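Periplasmic binding protein/LacI transcriptional regulator (Alkaliphilus metalliredigens, PDB 3CTP) binds beta-D-xylulofuranose in its periplasmic-binding-protein-like domain and is probably a DNA-binding transcriptional repressor of the LacI family. Local coordinates at residues L296-K299 with I300-E304. Numbering follows the deposited sequence.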
loop_
_atom_site.group_PDB
_atom_site.type_symbol
_atom_site.label_atom_id
_atom_site.label_comp_id
_atom_site.label_asym_id
_atom_site.label_seq_id
_atom_site.Cartn_x
_atom_site.Cartn_y
_atom_site.Cartn_z
ATOM N N LEU A 296 4.609 -8.591 23.520
ATOM C CA LEU A 296 5.853 -9.321 23.793
ATOM C C LEU A 296 7.053 -8.374 23.730
ATOM O O LEU A 296 7.972 -8.459 24.556
ATOM C CB LEU A 296 6.027 -10.465 22.801
ATOM C CG LEU A 296 4.960 -11.542 22.917
ATOM C CD1 LEU A 296 5.084 -12.558 21.778
ATOM C CD2 LEU A 296 5.098 -12.264 24.287
ATOM N N LEU A 297 7.076 -7.474 22.751
ATOM C CA LEU A 297 8.208 -6.542 22.699
ATOM C C LEU A 297 8.278 -5.716 23.987
ATOM O O LEU A 297 9.367 -5.479 24.538
ATOM C CB LEU A 297 8.093 -5.623 21.452
ATOM C CG LEU A 297 9.269 -4.661 21.263
ATOM C CD1 LEU A 297 10.561 -5.437 21.060
ATOM C CD2 LEU A 297 8.978 -3.727 20.067
ATOM N N ILE A 298 7.129 -5.291 24.498
ATOM C CA ILE A 298 7.133 -4.492 25.721
ATOM C C ILE A 298 7.637 -5.324 26.922
ATOM O O ILE A 298 8.330 -4.813 27.809
ATOM C CB ILE A 298 5.742 -3.933 26.012
ATOM C CG1 ILE A 298 5.375 -2.812 25.044
ATOM C CG2 ILE A 298 5.629 -3.475 27.479
ATOM C CD1 ILE A 298 6.377 -1.738 24.976
ATOM N N LYS A 299 7.312 -6.613 26.946
ATOM C CA LYS A 299 7.905 -7.473 28.003
ATOM C C LYS A 299 9.420 -7.473 27.942
ATOM O O LYS A 299 10.104 -7.359 28.985
ATOM C CB LYS A 299 7.404 -8.927 27.894
ATOM C CG LYS A 299 5.987 -9.102 28.309
ATOM C CD LYS A 299 5.640 -10.597 28.319
ATOM C CE LYS A 299 4.155 -10.792 28.214
ATOM N NZ LYS A 299 3.498 -10.334 29.446
ATOM N N ILE A 300 9.969 -7.617 26.741
ATOM C CA ILE A 300 11.413 -7.634 26.593
ATOM C C ILE A 300 11.965 -6.259 26.995
ATOM O O ILE A 300 12.947 -6.171 27.730
ATOM C CB ILE A 300 11.892 -8.000 25.167
ATOM C CG1 ILE A 300 11.326 -9.349 24.686
ATOM C CG2 ILE A 300 13.427 -8.031 25.096
ATOM C CD1 ILE A 300 11.764 -10.513 25.532
ATOM N N ILE A 301 11.327 -5.182 26.524
ATOM C CA ILE A 301 11.812 -3.848 26.880
ATOM C C ILE A 301 11.873 -3.654 28.385
ATOM O O ILE A 301 12.831 -3.062 28.914
ATOM C CB ILE A 301 10.916 -2.749 26.250
ATOM C CG1 ILE A 301 11.112 -2.719 24.732
ATOM C CG2 ILE A 301 11.181 -1.374 26.932
ATOM C CD1 ILE A 301 10.060 -1.829 24.022
ATOM N N ASN A 302 10.840 -4.134 29.073
ATOM C CA ASN A 302 10.661 -3.936 30.511
ATOM C C ASN A 302 11.431 -4.940 31.359
ATOM O O ASN A 302 11.473 -4.814 32.594
ATOM C CB ASN A 302 9.177 -4.063 30.861
ATOM C CG ASN A 302 8.349 -2.871 30.376
ATOM O OD1 ASN A 302 8.890 -1.877 29.926
ATOM N ND2 ASN A 302 7.033 -2.981 30.470
ATOM N N GLY A 303 12.007 -5.944 30.704
ATOM C CA GLY A 303 12.753 -6.999 31.390
ATOM C C GLY A 303 11.872 -7.993 32.132
ATOM O O GLY A 303 12.287 -8.566 33.150
ATOM N N GLU A 304 10.659 -8.212 31.631
ATOM C CA GLU A 304 9.728 -9.124 32.259
ATOM C C GLU A 304 9.974 -10.539 31.757
ATOM O O GLU A 304 10.521 -10.745 30.662
ATOM C CB GLU A 304 8.293 -8.674 31.993
ATOM C CG GLU A 304 8.009 -7.308 32.599
ATOM C CD GLU A 304 6.705 -6.690 32.149
ATOM O OE1 GLU A 304 5.879 -7.392 31.526
ATOM O OE2 GLU A 304 6.504 -5.486 32.440
#
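Leu296 O accepts a hydrogen bond from Ile300 N (3.1 Å) in the last turns of helix 286-302. Ile300 CG1 also comes to 3.5 Å from Leu296 O. Next along, Leu297 O accepts a hydrogen bond from Ile301 N, and the Leu297 side chain crosses that of Ile301 obliquely, Leu297 CG meeting Ile301 CD1 at 4.0 Å. Ile298 CD1 touches the same methyl, 3.8 Å from Ile301 CD1, so both Leu297 and Ile298 meet Ile301 at CD1. Ile301 CG1 sits anti to the carbonyl carbon, and with chi2 at 169° the chain runs out straight to put CD1 there. Cutting Ile301 back to alanine is likely to leave Leu297 CG and Ile298 CD1 without their common partner and to open a gap beside Tyr91, which touches both isoleucines. The other branch of Ile298, CG2, lies alongside the Asn302 amide, 3.3 Å from Asn302 ND2, while Ile298 O receives a hydrogen bond from Asn302 N. Asn302 ND2 donates to Glu304 OE2; the acceptor lies near the Asn302 amide plane, while the donor comes from above the carboxylate, 54° out of its plane. Lys299 ends the walk. Glu304 N bonds to Lys299 O at 2.8 Å, and the two side chains cross at about a right angle, Glu304 OE1 resting against Lys299 CG. Lys299 NZ stays 4.3 Å from Glu304 OE1, beyond a salt bridge, though the opposite charges may still attract weakly. Gly303, with its positive phi of 74°, turns the chain here, and its N bonds back to Ile300 O. Together with the bond from Glu304 N to Lys299 O, this is the Schellman motif that closes the C-terminal end of helix 286-302.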